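Side-chain contact in molybdenum ABC transporter, periplasmic molybdenum-binding protein (Vibrio cholerae, PDB 4RXL), which binds tungstate and probably serves as the periplasmic molybdate- and tungstate-binding component of an ABC uptake system: residues L155-V160 / D179-V184. Numbering follows the deposited sequence.
Sequences LALALV and DKVTIV
No flat group takes part where Val181 meets Leu157 and Val160; the contact is aliphatic, made mainly by methyl groups. The Val181 side chain leaves its backbone toward the helix, and both methyls touch it. CG1 touches both helix residues. CG1 of Val181 lies 3.9 Å from CG1 of Val160 and 4.1 Å from CD1 of Leu157. CG2 of Val181 meets the same leucine methyl, CD1 of Leu157, at 4.0 Å. That leucine methyl therefore rests against both branches of the valine. The Leu157 and Val181 side chains cross at a slant. With CG anti to the backbone N (chi1 178°), the CD1 branch of Leu157 reaches Val181. The side chain of Val160 crosses that of Val181 at about a right angle and offers CG1. All three residues are buried, but the buried surface is small, 130 Å² summed over both segments. The bound tungstate lies about 9 Å from the Leu157 side chain, and pocket residue Val153 belongs to the same helix. The contact joins helix 153-161 to the start of strand 181-186. Strand 78-91, the antiparallel partner of that strand, adds to the apolar packing: Ile89 touches both Leu157 and Val160, and Pro91 touches Val160. Asp174 of helix 172-177 also packs on Leu157. Leu155, Ala156 and Leu159 of helix 153-161 touch strand 147-150, away from Val181.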
loop_
_atom_site.group_PDB
_atom_site.type_symbol
_atom_site.label_atom_id
_atom_site.label_comp_id
_atom_site.label_asym_id
_atom_site.label_seq_id
_atom_site.Cartn_x
_atom_site.Cartn_y
_atom_site.Cartn_z
ATOM N N LEU A 155 -8.195 5.413 -0.485
ATOM C CA LEU A 155 -9.203 6.346 -0.000
ATOM C C LEU A 155 -8.529 7.619 0.500
ATOM O O LEU A 155 -9.105 8.690 0.412
ATOM C CB LEU A 155 -10.051 5.699 1.082
ATOM C CG LEU A 155 -10.989 4.579 0.573
ATOM C CD1 LEU A 155 -11.544 3.790 1.751
ATOM C CD2 LEU A 155 -12.133 5.087 -0.298
ATOM N N ALA A 156 -7.316 7.476 1.048
ATOM C CA ALA A 156 -6.513 8.644 1.406
ATOM C C ALA A 156 -6.147 9.433 0.146
ATOM O O ALA A 156 -6.298 10.661 0.100
ATOM C CB ALA A 156 -5.253 8.213 2.144
ATOM N N LEU A 157 -5.612 8.749 -0.863
ATOM C CA LEU A 157 -5.369 9.376 -2.158
ATOM C C LEU A 157 -6.579 10.155 -2.684
ATOM O O LEU A 157 -6.438 11.310 -3.090
ATOM C CB LEU A 157 -4.951 8.308 -3.174
ATOM C CG LEU A 157 -4.699 8.763 -4.613
ATOM C CD1 LEU A 157 -3.493 9.675 -4.684
ATOM C CD2 LEU A 157 -4.503 7.554 -5.494
ATOM N N ALA A 158 -7.775 9.562 -2.624
ATOM C CA ALA A 158 -8.965 10.216 -3.177
ATOM C C ALA A 158 -9.318 11.523 -2.468
ATOM O O ALA A 158 -9.871 12.419 -3.091
ATOM C CB ALA A 158 -10.152 9.272 -3.130
ATOM N N LEU A 159 -9.046 11.619 -1.167
ATOM C CA LEU A 159 -9.300 12.867 -0.413
ATOM C C LEU A 159 -8.458 14.023 -0.959
ATOM O O LEU A 159 -8.901 15.163 -1.041
ATOM C CB LEU A 159 -8.991 12.699 1.079
ATOM C CG LEU A 159 -9.973 11.908 1.931
ATOM C CD1 LEU A 159 -9.430 11.760 3.346
ATOM C CD2 LEU A 159 -11.356 12.567 1.916
ATOM N N VAL A 160 -7.223 13.684 -1.322
ATOM C CA VAL A 160 -6.294 14.635 -1.883
ATOM C C VAL A 160 -6.728 14.985 -3.312
ATOM O O VAL A 160 -6.748 16.159 -3.669
ATOM C CB VAL A 160 -4.825 14.136 -1.823
ATOM C CG1 VAL A 160 -3.869 15.256 -2.216
ATOM C CG2 VAL A 160 -4.520 13.651 -0.409
ATOM N N ASP A 179 -3.130 11.886 -11.916
ATOM C CA ASP A 179 -2.782 13.219 -12.441
ATOM C C ASP A 179 -3.379 14.338 -11.578
ATOM O O ASP A 179 -2.957 15.495 -11.659
ATOM C CB ASP A 179 -3.247 13.376 -13.893
ATOM C CG ASP A 179 -2.431 12.537 -14.861
ATOM O OD1 ASP A 179 -1.899 11.484 -14.448
ATOM O OD2 ASP A 179 -2.321 12.931 -16.041
ATOM N N LYS A 180 -4.356 13.980 -10.750
ATOM C CA LYS A 180 -4.996 14.920 -9.838
ATOM C C LYS A 180 -4.111 15.303 -8.635
ATOM O O LYS A 180 -4.430 16.242 -7.909
ATOM C CB LYS A 180 -6.319 14.333 -9.331
ATOM C CG LYS A 180 -7.345 13.988 -10.407
ATOM C CD LYS A 180 -8.008 15.225 -10.985
ATOM C CE LYS A 180 -9.085 15.773 -10.065
ATOM N NZ LYS A 180 -9.573 17.089 -10.558
ATOM N N VAL A 181 -3.022 14.567 -8.398
ATOM C CA VAL A 181 -2.107 14.908 -7.302
ATOM C C VAL A 181 -0.674 15.079 -7.776
ATOM O O VAL A 181 -0.275 14.557 -8.813
ATOM C CB VAL A 181 -2.129 13.866 -6.158
ATOM C CG1 VAL A 181 -3.561 13.604 -5.728
ATOM C CG2 VAL A 181 -1.448 12.574 -6.581
ATOM N N THR A 182 0.083 15.820 -6.977
ATOM C CA THR A 182 1.491 16.059 -7.218
ATOM C C THR A 182 2.289 15.698 -5.971
ATOM O O THR A 182 1.850 15.944 -4.845
ATOM C CB THR A 182 1.718 17.541 -7.570
ATOM O OG1 THR A 182 0.916 17.888 -8.705
ATOM C CG2 THR A 182 3.191 17.821 -7.876
ATOM N N ILE A 183 3.479 15.149 -6.181
ATOM C CA ILE A 183 4.389 14.849 -5.079
ATOM C C ILE A 183 5.072 16.125 -4.561
ATOM O O ILE A 183 5.657 16.893 -5.327
ATOM C CB ILE A 183 5.418 13.780 -5.489
ATOM C CG1 ILE A 183 4.700 12.477 -5.848
ATOM C CG2 ILE A 183 6.408 13.527 -4.363
ATOM C CD1 ILE A 183 5.603 11.423 -6.422
ATOM N N VAL A 184 4.950 16.353 -3.260
ATOM C CA VAL A 184 5.613 17.457 -2.617
ATOM C C VAL A 184 7.039 17.035 -2.262
ATOM O O VAL A 184 7.995 17.743 -2.553
ATOM C CB VAL A 184 4.838 17.943 -1.386
ATOM C CG1 VAL A 184 5.579 19.094 -0.719
ATOM C CG2 VAL A 184 3.443 18.393 -1.795
#